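Local coordinates for protein heat-inducible transcription repressor HrcA (Thermotoga maritima, PDB 1STZ) that probably represses the class I heat shock operons grpE-dnaK-dnaJ and groELS, acting as a DNA-binding negative regulator of transcription, at residues F86-E89 / E90-I94; G124-L127 / A128-T131; K258-K261 / F262-L266; L306-S309 / K310-Y314; N326-S329 / E330-S334. All blocks are in the same frame, centred on the assembly; numbering follows the deposited sequence.

Contact 1 of 5, residues F86-E89 / E90-I94; sequences FYYE and EMLKI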
# COMPACT_ATOMS: atom_id res chain seq x y z
N PHE A 86 -27.40 -7.54 17.94
CA PHE A 86 -28.44 -7.50 16.91
C PHE A 86 -27.90 -6.81 15.67
O PHE A 86 -28.06 -7.30 14.57
CB PHE A 86 -29.69 -6.77 17.41
CG PHE A 86 -30.72 -6.53 16.34
CD1 PHE A 86 -31.69 -7.48 16.07
CD2 PHE A 86 -30.70 -5.35 15.59
CE1 PHE A 86 -32.64 -7.25 15.07
CE2 PHE A 86 -31.64 -5.12 14.61
CZ PHE A 86 -32.61 -6.07 14.34
N TYR A 87 -27.22 -5.67 15.86
CA TYR A 87 -26.66 -4.90 14.75
C TYR A 87 -25.67 -5.74 13.96
O TYR A 87 -25.78 -5.85 12.75
CB TYR A 87 -25.99 -3.63 15.26
CG TYR A 87 -25.22 -2.86 14.21
CD1 TYR A 87 -25.86 -1.99 13.34
CD2 TYR A 87 -23.83 -2.98 14.11
CE1 TYR A 87 -25.14 -1.27 12.37
CE2 TYR A 87 -23.11 -2.27 13.16
CZ TYR A 87 -23.77 -1.42 12.29
OH TYR A 87 -23.04 -0.71 11.34
N TYR A 88 -24.71 -6.36 14.65
CA TYR A 88 -23.72 -7.24 14.01
C TYR A 88 -24.35 -8.35 13.17
O TYR A 88 -23.91 -8.60 12.04
CB TYR A 88 -22.79 -7.86 15.06
CG TYR A 88 -21.79 -8.85 14.53
CD1 TYR A 88 -20.66 -8.43 13.84
CD2 TYR A 88 -21.97 -10.21 14.72
CE1 TYR A 88 -19.75 -9.36 13.32
CE2 TYR A 88 -21.06 -11.13 14.24
CZ TYR A 88 -19.95 -10.71 13.54
OH TYR A 88 -19.05 -11.63 13.06
N GLU A 89 -25.35 -9.04 13.72
CA GLU A 89 -26.02 -10.13 13.01
C GLU A 89 -26.68 -9.65 11.72
O GLU A 89 -26.66 -10.35 10.72
CB GLU A 89 -27.08 -10.80 13.90
CG GLU A 89 -26.54 -11.61 15.07
CD GLU A 89 -25.71 -12.80 14.62
OE1 GLU A 89 -26.16 -13.56 13.73
OE2 GLU A 89 -24.59 -12.97 15.15
N GLU A 90 -27.25 -8.45 11.75
CA GLU A 90 -27.91 -7.89 10.58
C GLU A 90 -26.89 -7.45 9.52
O GLU A 90 -27.15 -7.59 8.33
CB GLU A 90 -28.82 -6.72 10.96
CG GLU A 90 -30.10 -7.16 11.67
CD GLU A 90 -31.07 -7.95 10.78
OE1 GLU A 90 -31.05 -7.77 9.53
OE2 GLU A 90 -31.86 -8.75 11.34
N MET A 91 -25.73 -6.94 9.95
CA MET A 91 -24.69 -6.56 8.98
C MET A 91 -24.06 -7.78 8.35
O MET A 91 -23.69 -7.75 7.19
CB MET A 91 -23.59 -5.70 9.61
CG MET A 91 -24.08 -4.36 10.13
SD MET A 91 -23.93 -2.98 8.94
CE MET A 91 -24.48 -3.69 7.38
N LEU A 92 -23.93 -8.86 9.13
CA LEU A 92 -23.36 -10.11 8.64
C LEU A 92 -24.23 -10.66 7.51
O LEU A 92 -23.74 -11.12 6.50
CB LEU A 92 -23.27 -11.13 9.78
CG LEU A 92 -22.03 -12.01 9.89
CD1 LEU A 92 -22.04 -12.71 11.23
CD2 LEU A 92 -21.97 -13.04 8.77
N LYS A 93 -25.55 -10.56 7.71
CA LYS A 93 -26.56 -10.99 6.75
C LYS A 93 -26.50 -10.17 5.46
O LYS A 93 -26.63 -10.73 4.37
CB LYS A 93 -27.94 -10.85 7.39
CG LYS A 93 -29.09 -11.50 6.64
CD LYS A 93 -29.49 -12.84 7.26
CE LYS A 93 -30.11 -12.70 8.65
NZ LYS A 93 -30.48 -14.04 9.19
N ILE A 94 -26.30 -8.86 5.59
CA ILE A 94 -26.21 -7.96 4.44
C ILE A 94 -24.86 -8.11 3.71
O ILE A 94 -24.77 -7.85 2.51
CB ILE A 94 -26.47 -6.49 4.88
CG1 ILE A 94 -27.92 -6.31 5.32
CG2 ILE A 94 -26.14 -5.52 3.75
CD1 ILE A 94 -28.16 -5.10 6.22
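Tyr87 and Met91 lie one turn apart on helix 81-94 and make a Met-aromatic contact. Met91 CG sits over one face of the Tyr87 ring, 3.9 Å from the centroid and displaced toward the rim. The Met91 chain is bent at chi2 and chi3, and its sulfur meets the phenol end obliquely, with SD 3.4 Å from Tyr87 OH. On its own side Tyr87 has CG anti to the backbone N (chi1 172°), which leans the ring toward the next turn. A serine at Tyr87 would probably leave Met91 CG and SD without their aromatic surface and open a gap beside Tyr24 and Val27 of helix 17-33.

A second CH-pi contact joins Phe86 and Glu90. Glu90 CG lies over the Phe86 face, 4.1 Å from the ring centroid, and the carboxylate plane is turned 38° from the ring. The third pair is an apolar contact: Leu92 CD1 comes obliquely to Tyr88 CE2 at 3.5 Å. The Tyr88 ring also packs on Tyr314 and His318 of helix 314-334.

Each backbone N-H from Glu90 to Lys93 donates to the carbonyl four residues earlier, as Leu92 N does to Tyr88 O at 2.9 Å. Among the charges, Glu89 forms its salt bridge with Arg85, while Lys93 NZ stays 6.3 Å from Glu89 OE1.

The chemistry is therefore mainly aromatic and dispersive. Three rings each receive a carbon of the residue four positions later, and Glu90 meets its ring mainly through a methylene, with the carboxylate a little farther off.

Contact 2 of 5, residues G124-L127 / A128-T131; sequences GNLL and ARLT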
# COMPACT_ATOMS: atom_id res chain seq x y z
N GLY A 124 -0.49 -8.44 11.38
CA GLY A 124 -0.95 -7.87 12.64
C GLY A 124 -1.04 -6.36 12.55
O GLY A 124 -2.03 -5.73 12.99
N ASN A 125 -0.04 -5.78 11.91
CA ASN A 125 0.02 -4.35 11.77
C ASN A 125 -1.01 -3.77 10.80
O ASN A 125 -1.56 -2.69 11.06
CB ASN A 125 1.44 -3.91 11.46
CG ASN A 125 2.33 -3.95 12.72
OD1 ASN A 125 2.23 -3.09 13.59
ND2 ASN A 125 3.16 -4.99 12.84
N LEU A 126 -1.30 -4.47 9.70
CA LEU A 126 -2.31 -3.99 8.76
C LEU A 126 -3.71 -4.11 9.41
O LEU A 126 -4.54 -3.21 9.28
CB LEU A 126 -2.27 -4.76 7.45
CG LEU A 126 -3.27 -4.26 6.40
CD1 LEU A 126 -2.95 -2.83 5.96
CD2 LEU A 126 -3.27 -5.15 5.17
N LEU A 127 -3.95 -5.23 10.07
CA LEU A 127 -5.19 -5.49 10.77
C LEU A 127 -5.45 -4.43 11.85
O LEU A 127 -6.54 -3.89 11.94
CB LEU A 127 -5.15 -6.89 11.41
CG LEU A 127 -6.39 -7.77 11.58
CD1 LEU A 127 -6.24 -8.76 12.74
CD2 LEU A 127 -7.67 -7.06 11.69
N ALA A 128 -4.45 -4.16 12.69
CA ALA A 128 -4.54 -3.14 13.75
C ALA A 128 -4.81 -1.76 13.17
O ALA A 128 -5.67 -1.02 13.66
CB ALA A 128 -3.25 -3.10 14.57
N ARG A 129 -4.06 -1.41 12.14
CA ARG A 129 -4.21 -0.10 11.51
C ARG A 129 -5.59 0.15 10.91
O ARG A 129 -6.18 1.20 11.13
CB ARG A 129 -3.16 0.09 10.43
CG ARG A 129 -3.22 1.44 9.79
CD ARG A 129 -1.94 1.84 9.12
NE ARG A 129 -1.47 0.81 8.18
CZ ARG A 129 -0.57 1.02 7.22
NH1 ARG A 129 -0.04 2.23 7.04
NH2 ARG A 129 -0.21 0.02 6.43
N LEU A 130 -6.12 -0.82 10.18
CA LEU A 130 -7.37 -0.66 9.44
C LEU A 130 -8.62 -0.72 10.33
O LEU A 130 -9.66 -0.25 9.94
CB LEU A 130 -7.49 -1.74 8.37
CG LEU A 130 -6.43 -1.76 7.27
CD1 LEU A 130 -6.83 -2.76 6.20
CD2 LEU A 130 -6.21 -0.37 6.69
N THR A 131 -8.51 -1.32 11.50
CA THR A 131 -9.63 -1.43 12.43
C THR A 131 -9.49 -0.55 13.68
O THR A 131 -10.37 -0.59 14.54
CB THR A 131 -9.78 -2.86 12.90
OG1 THR A 131 -8.60 -3.25 13.62
CG2 THR A 131 -9.90 -3.81 11.73
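Leu126 and Leu130 pack one turn apart on helix 116-131. Leu126 has CG anti to its backbone N (chi1 -177°), and its branch leans against the next turn. Leu126 CG lies 3.9 Å from Leu130 CD1, and Leu126 CD1 is equally far from Leu130 CG. Arg129 brings NH2 obliquely to within 4.0 Å of Leu126 CD1.

Leu127 holds the turn through its carbonyl oxygen, which takes two bonds. Thr131 OG1 donates to Leu127 O at 2.7 Å, and Thr131 N donates to the same oxygen at 3.3 Å. The two come from opposite faces of the carbonyl plane. Thr131 keeps OG1 between its backbone N and carbonyl carbon (chi1 63°), so the hydroxyl folds back along the helix. Its methyl, CG2, then meets Leu127 CD2 at 3.9 Å.

Ala128 N bonds to Gly124 O at 2.9 Å, nearly straight at 163°.

These residues face different neighbours. Leu182 of the second subunit packs on Leu126, Arg129 and Leu130. Leu127 faces Val304 and Leu306 of strand 299-309 and Val320 and Phe321 of helix 314-334, while Ala128 rests on Val135 of strand 134-138.

Contact 3 of 5, residues K258-K261 / F262-L266; sequences KDQK and FLESL
Glu264 N donates to Gln260 O at 2.8 Å, the shortest hydrogen bond between segments 258-261 and 262-266. It ties the first turn of helix 260-266. The side chains of the same two residues are both extended beyond CG and cross at a slant, the amide and carboxylate planes 31° apart. Their ends carry two acceptors, Gln260 OE1 and Glu264 OE2, 3.6 Å apart. A water mediates there: it donates to Glu264 OE2 at 3.3 Å and accepts a weak bond from Gln260 NE2. That amide nitrogen also bonds to Tyr231 OH.

Asp259 stands just before the helix. Its CG is anti to the backbone N (chi1 -170°), which turns the carboxylate back over the first turn. Phe262 N donates to Asp259 OD2 at 3.1 Å in a nearly straight bond of 165°. The donor comes from above the carboxylate plane rather than within it. The other oxygen, OD1, forms a salt bridge with Arg281, so the carboxylate is held from two directions. Phe262 CB packs against Asp259 CG at 3.6 Å, with the two side chains crossing at about a right angle. Leu263 N bonds to Asp259 O at 3.0 Å, in the carbonyl plane.

Farther on, Ser265 OG donates to Phe262 O at 2.7 Å, on a lone pair of that oxygen. The Phe262 ring packs on Ile279 and Leu284, and Leu263 rests on Leu136 of strand 134-138.

The arrangement is an aspartate N-cap. The carboxylate accepts from an N-H of the first turn, and its negative charge probably suits the positive end of the helix dipole.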
# COMPACT_ATOMS: atom_id res chain seq x y z
N LYS A 258 -2.71 -11.93 29.01
CA LYS A 258 -1.65 -12.86 29.40
C LYS A 258 -2.18 -14.23 29.84
O LYS A 258 -1.40 -15.19 29.96
CB LYS A 258 -0.81 -12.30 30.57
CG LYS A 258 -0.10 -10.95 30.29
CD LYS A 258 0.44 -10.35 31.60
CE LYS A 258 0.77 -8.86 31.47
NZ LYS A 258 1.89 -8.61 30.46
N ASP A 259 -3.47 -14.31 30.15
CA ASP A 259 -4.11 -15.55 30.58
C ASP A 259 -4.46 -16.38 29.33
O ASP A 259 -5.50 -16.15 28.70
CB ASP A 259 -5.37 -15.22 31.40
CG ASP A 259 -5.97 -16.44 32.09
OD1 ASP A 259 -6.64 -16.25 33.13
OD2 ASP A 259 -5.85 -17.61 31.67
N GLN A 260 -3.59 -17.33 28.97
CA GLN A 260 -3.79 -18.11 27.74
C GLN A 260 -5.04 -18.99 27.76
O GLN A 260 -5.72 -19.11 26.76
CB GLN A 260 -2.58 -18.97 27.37
CG GLN A 260 -2.58 -19.25 25.86
CD GLN A 260 -1.64 -20.33 25.43
OE1 GLN A 260 -1.41 -21.31 26.14
NE2 GLN A 260 -1.09 -20.17 24.23
N LYS A 261 -5.33 -19.59 28.90
CA LYS A 261 -6.54 -20.37 29.10
C LYS A 261 -7.79 -19.52 28.81
O LYS A 261 -8.70 -19.98 28.15
CB LYS A 261 -6.58 -20.89 30.54
CG LYS A 261 -7.13 -22.30 30.70
CD LYS A 261 -6.03 -23.37 30.63
CE LYS A 261 -6.13 -24.39 31.78
NZ LYS A 261 -5.85 -23.81 33.14
N PHE A 262 -7.82 -18.29 29.31
CA PHE A 262 -8.87 -17.35 28.97
C PHE A 262 -8.90 -17.01 27.48
O PHE A 262 -9.96 -17.05 26.86
CB PHE A 262 -8.75 -16.08 29.82
CG PHE A 262 -9.67 -15.00 29.40
CD1 PHE A 262 -11.05 -15.14 29.59
CD2 PHE A 262 -9.19 -13.85 28.81
CE1 PHE A 262 -11.92 -14.12 29.19
CE2 PHE A 262 -10.04 -12.85 28.40
CZ PHE A 262 -11.41 -12.98 28.60
N LEU A 263 -7.76 -16.69 26.87
CA LEU A 263 -7.75 -16.40 25.43
C LEU A 263 -8.28 -17.57 24.62
O LEU A 263 -9.01 -17.37 23.64
CB LEU A 263 -6.35 -16.05 24.93
CG LEU A 263 -5.79 -14.66 25.20
CD1 LEU A 263 -4.43 -14.53 24.50
CD2 LEU A 263 -6.75 -13.57 24.74
N GLU A 264 -7.92 -18.78 25.02
CA GLU A 264 -8.35 -19.98 24.31
C GLU A 264 -9.86 -20.18 24.40
O GLU A 264 -10.47 -20.68 23.46
CB GLU A 264 -7.60 -21.23 24.82
CG GLU A 264 -6.18 -21.34 24.26
CD GLU A 264 -5.37 -22.53 24.78
OE1 GLU A 264 -5.88 -23.32 25.62
OE2 GLU A 264 -4.20 -22.68 24.35
N SER A 265 -10.45 -19.79 25.54
CA SER A 265 -11.90 -19.92 25.76
C SER A 265 -12.71 -18.96 24.89
O SER A 265 -13.88 -19.19 24.66
CB SER A 265 -12.24 -19.67 27.24
OG SER A 265 -12.26 -18.27 27.56
N LEU A 266 -12.08 -17.88 24.42
CA LEU A 266 -12.73 -16.92 23.54
C LEU A 266 -12.99 -17.48 22.15
O LEU A 266 -13.99 -17.13 21.50
CB LEU A 266 -11.87 -15.65 23.40
CG LEU A 266 -11.68 -14.82 24.67
CD1 LEU A 266 -10.71 -13.69 24.41
CD2 LEU A 266 -13.00 -14.26 25.15
O HOH W 1 -1.12 -23.38 23.52

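Contact 4 of 5, residues L306-S309 / K310-Y314; sequences LFTS and KVTKY
Past Ser309 the backbone leaves strand 299-309 and bends through Lys310 and Val311, which brings Thr312 back against Thr308 and Ser309. Ser309 begins the bend with an ST turn. Its OG is anti to the backbone N (chi1 175°) and accepts from Val311 N at 3.0 Å, with an angle of 152°. The same hydroxyl bonds to Thr244 OG1.

Thr308 OG1 donates to Ser309 O at 2.8 Å, from above the carbonyl plane. The methyl of Thr312 fits beside this pair, with CG2 3.4 Å from Thr308 OG1 and 3.2 Å from Ser309 O. A valine at Thr308 would probably leave Ser309 O without this donor and the bend less firmly fixed. The other side of the Thr312 methyl faces the Tyr314 ring, where CG2 sits 3.8 Å above the plane and over its centre. Tyr314 OH in turn donates to Lys310 O at 2.6 Å, in the carbonyl plane and on a lone pair. The ring thus closes over the bend.

Lys313 centres an inverse gamma turn and leads into helix 314-334, where Asn317 ND2 bonds to Thr312 OG1. Lys310 NZ forms a salt bridge with Asp81, at the start of helix 81-94. Val311 packs on Tyr30 and Tyr314 on Ile31, both of helix 17-33. The bend therefore carries the chain from the end of the central strand of the sheet into helix 314-334, beside the N-terminal helices 17-33 and 81-94.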
# COMPACT_ATOMS: atom_id res chain seq x y z
N LEU A 306 -8.50 -9.73 17.70
CA LEU A 306 -8.64 -8.29 17.52
C LEU A 306 -9.53 -7.72 18.64
O LEU A 306 -10.72 -8.05 18.73
CB LEU A 306 -9.34 -8.03 16.19
CG LEU A 306 -9.25 -6.70 15.45
CD1 LEU A 306 -10.60 -6.30 14.91
CD2 LEU A 306 -8.59 -5.57 16.19
N PHE A 307 -8.98 -6.85 19.44
CA PHE A 307 -9.71 -6.18 20.50
C PHE A 307 -9.93 -4.74 20.10
O PHE A 307 -8.99 -4.06 19.71
CB PHE A 307 -8.92 -6.22 21.81
CG PHE A 307 -8.74 -7.59 22.37
CD1 PHE A 307 -7.59 -8.31 22.09
CD2 PHE A 307 -9.68 -8.13 23.23
CE1 PHE A 307 -7.41 -9.59 22.65
CE2 PHE A 307 -9.51 -9.38 23.76
CZ PHE A 307 -8.36 -10.12 23.46
N THR A 308 -11.17 -4.27 20.20
CA THR A 308 -11.49 -2.86 20.03
C THR A 308 -12.45 -2.48 21.10
O THR A 308 -12.97 -3.33 21.81
CB THR A 308 -12.19 -2.62 18.65
OG1 THR A 308 -13.38 -3.42 18.56
CG2 THR A 308 -11.32 -3.10 17.48
N SER A 309 -12.74 -1.20 21.22
CA SER A 309 -13.99 -0.80 21.85
C SER A 309 -15.17 -1.52 21.18
O SER A 309 -15.15 -1.79 19.97
CB SER A 309 -14.20 0.70 21.72
OG SER A 309 -15.47 1.04 22.25
N LYS A 310 -16.19 -1.83 21.96
CA LYS A 310 -17.44 -2.39 21.41
C LYS A 310 -18.24 -1.35 20.63
O LYS A 310 -19.17 -1.72 19.93
CB LYS A 310 -18.31 -3.04 22.50
CG LYS A 310 -18.85 -2.14 23.56
CD LYS A 310 -19.65 -2.97 24.56
CE LYS A 310 -20.06 -2.17 25.81
NZ LYS A 310 -20.71 -3.08 26.80
N VAL A 311 -17.88 -0.08 20.79
CA VAL A 311 -18.37 1.00 19.95
C VAL A 311 -17.45 1.12 18.75
O VAL A 311 -16.51 1.91 18.73
CB VAL A 311 -18.47 2.36 20.71
CG1 VAL A 311 -19.21 3.38 19.86
CG2 VAL A 311 -19.16 2.18 22.08
N THR A 312 -17.69 0.28 17.74
CA THR A 312 -16.77 0.16 16.62
C THR A 312 -17.52 -0.22 15.35
O THR A 312 -18.68 -0.65 15.40
CB THR A 312 -15.68 -0.90 16.97
OG1 THR A 312 -14.69 -0.97 15.93
CG2 THR A 312 -16.26 -2.32 17.04
N LYS A 313 -16.86 -0.09 14.22
CA LYS A 313 -17.46 -0.43 12.94
C LYS A 313 -17.36 -1.93 12.68
O LYS A 313 -16.37 -2.38 12.09
CB LYS A 313 -16.75 0.36 11.84
CG LYS A 313 -16.94 1.88 11.96
CD LYS A 313 -16.22 2.62 10.85
CE LYS A 313 -16.81 4.02 10.60
NZ LYS A 313 -16.11 4.71 9.47
N TYR A 314 -18.37 -2.68 13.12
CA TYR A 314 -18.33 -4.14 13.11
C TYR A 314 -18.16 -4.75 11.71
O TYR A 314 -17.43 -5.72 11.55
CB TYR A 314 -19.58 -4.74 13.80
CG TYR A 314 -19.53 -4.60 15.32
CD1 TYR A 314 -20.07 -3.49 15.96
CD2 TYR A 314 -18.93 -5.59 16.10
CE1 TYR A 314 -20.01 -3.36 17.37
CE2 TYR A 314 -18.86 -5.48 17.48
CZ TYR A 314 -19.39 -4.37 18.10
OH TYR A 314 -19.29 -4.30 19.46

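Contact 5 of 5, residues N326-S329 / E330-S334; sequences NRLS and EYFTS
Arg327 and Glu330 form a salt bridge within helix 314-334, between Arg327 NH2 and Glu330 OE2. The two side chains run the same way, and the guanidinium and carboxylate planes stand 85° apart. The pair is modelled too close, with Arg327 NH2 2.6 Å and Arg327 CZ 2.9 Å from Glu330 OE2. These short distances, and the placing of OE2 over a face of the guanidinium, are therefore doubtful. Arg327 also makes a cation-pi contact with Tyr323.

Among the backbone bonds, Phe332 N reaches Leu328 O at 2.9 Å in a bond of 170°. Thr333 N reaches Ser329 O at 2.9 Å. Ser329 and Thr333 also turn their hydroxyls to the neighbouring strand region: Ser329 OG bonds to Phe295 N, and Thr333 OG1 to Gly297 N.

Apolar packing is slight: Leu328 CD2 and Phe332 CE1 are 4.4 Å apart. Leu328 O lies at the edge of the Phe332 ring, 3.2 Å from Phe332 CD1. The Phe332 ring meets Phe168 edge-to-face.

This part of the helix has an amphipathic pattern. Leu328 and Phe332 face Leu120 of helix 116-131, Leu328 and Ser329 rest on Tyr294 of strand 287-296, and the charged pair lies on another side.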
# COMPACT_ATOMS: atom_id res chain seq x y z
N ASN A 326 -7.64 -15.36 6.23
CA ASN A 326 -7.57 -16.19 5.02
C ASN A 326 -6.20 -16.07 4.31
O ASN A 326 -5.72 -17.03 3.73
CB ASN A 326 -8.67 -15.82 4.02
CG ASN A 326 -10.05 -16.29 4.46
OD1 ASN A 326 -10.19 -17.10 5.37
ND2 ASN A 326 -11.07 -15.78 3.79
N ARG A 327 -5.59 -14.89 4.36
CA ARG A 327 -4.26 -14.67 3.78
C ARG A 327 -3.19 -15.41 4.55
O ARG A 327 -2.25 -15.89 3.97
CB ARG A 327 -3.87 -13.19 3.79
CG ARG A 327 -4.22 -12.44 2.56
CD ARG A 327 -5.49 -12.83 1.95
NE ARG A 327 -5.34 -13.32 0.60
CZ ARG A 327 -6.09 -14.27 0.04
NH1 ARG A 327 -7.05 -14.88 0.72
NH2 ARG A 327 -5.88 -14.61 -1.26
N LEU A 328 -3.33 -15.46 5.87
CA LEU A 328 -2.34 -16.12 6.70
C LEU A 328 -2.42 -17.60 6.45
O LEU A 328 -1.40 -18.25 6.31
CB LEU A 328 -2.56 -15.81 8.19
CG LEU A 328 -2.12 -14.43 8.65
CD1 LEU A 328 -2.47 -14.24 10.10
CD2 LEU A 328 -0.64 -14.24 8.43
N SER A 329 -3.64 -18.12 6.39
CA SER A 329 -3.84 -19.53 6.06
C SER A 329 -3.23 -19.86 4.72
O SER A 329 -2.63 -20.92 4.54
CB SER A 329 -5.33 -19.91 6.07
OG SER A 329 -5.79 -19.92 7.40
N GLU A 330 -3.34 -18.94 3.77
CA GLU A 330 -2.77 -19.16 2.43
C GLU A 330 -1.24 -19.21 2.48
O GLU A 330 -0.63 -20.09 1.86
CB GLU A 330 -3.16 -18.06 1.49
CG GLU A 330 -4.05 -18.50 0.36
CD GLU A 330 -4.76 -17.30 -0.27
OE1 GLU A 330 -6.00 -17.37 -0.40
OE2 GLU A 330 -4.07 -16.30 -0.59
N TYR A 331 -0.64 -18.23 3.17
CA TYR A 331 0.80 -18.23 3.34
C TYR A 331 1.27 -19.55 4.01
O TYR A 331 2.14 -20.23 3.51
CB TYR A 331 1.32 -17.01 4.11
CG TYR A 331 2.83 -17.14 4.30
CD1 TYR A 331 3.72 -16.73 3.31
CD2 TYR A 331 3.34 -17.77 5.41
CE1 TYR A 331 5.09 -16.91 3.46
CE2 TYR A 331 4.71 -17.97 5.57
CZ TYR A 331 5.58 -17.54 4.59
OH TYR A 331 6.94 -17.75 4.78
N PHE A 332 0.68 -19.89 5.15
CA PHE A 332 1.16 -21.04 5.93
C PHE A 332 0.92 -22.38 5.23
O PHE A 332 1.77 -23.29 5.28
CB PHE A 332 0.63 -20.99 7.37
CG PHE A 332 1.41 -20.04 8.23
CD1 PHE A 332 1.07 -18.69 8.29
CD2 PHE A 332 2.54 -20.48 8.90
CE1 PHE A 332 1.84 -17.82 9.02
CE2 PHE A 332 3.30 -19.61 9.66
CZ PHE A 332 2.96 -18.28 9.72
N THR A 333 -0.19 -22.46 4.50
CA THR A 333 -0.58 -23.65 3.75
C THR A 333 0.25 -23.86 2.48
O THR A 333 0.51 -25.00 2.10
CB THR A 333 -2.08 -23.59 3.35
OG1 THR A 333 -2.90 -23.60 4.52
CG2 THR A 333 -2.52 -24.85 2.60
N SER A 334 0.61 -22.77 1.81
CA SER A 334 1.38 -22.86 0.56
C SER A 334 2.83 -23.15 0.90
O SER A 334 3.54 -23.75 0.13
CB SER A 334 1.27 -21.57 -0.26
OG SER A 334 1.95 -20.51 0.38

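The contacts follow one another along the chain without overlap. Contact 1 lies on helix 81-94, contact 2 on helix 116-131, contact 3 on helix 260-266, contact 4 at the end of strand 299-309 and contact 5 near the end of helix 314-334. Contact 4 touches three others: contact 1 through Tyr88 and Tyr314, contact 2 through Thr131 and Leu306, and contact 3 through Leu263 and Phe307. Its centre is about 12 Å from contact 2 and about 15 Å from contact 1. The nearest atoms of contacts 2 and 5, on adjoining helices, are about 6 Å apart, without touching. Contacts 2 to 4 belong to the C-terminal HrcA family region, which contact 4 joins to the N-terminal helices.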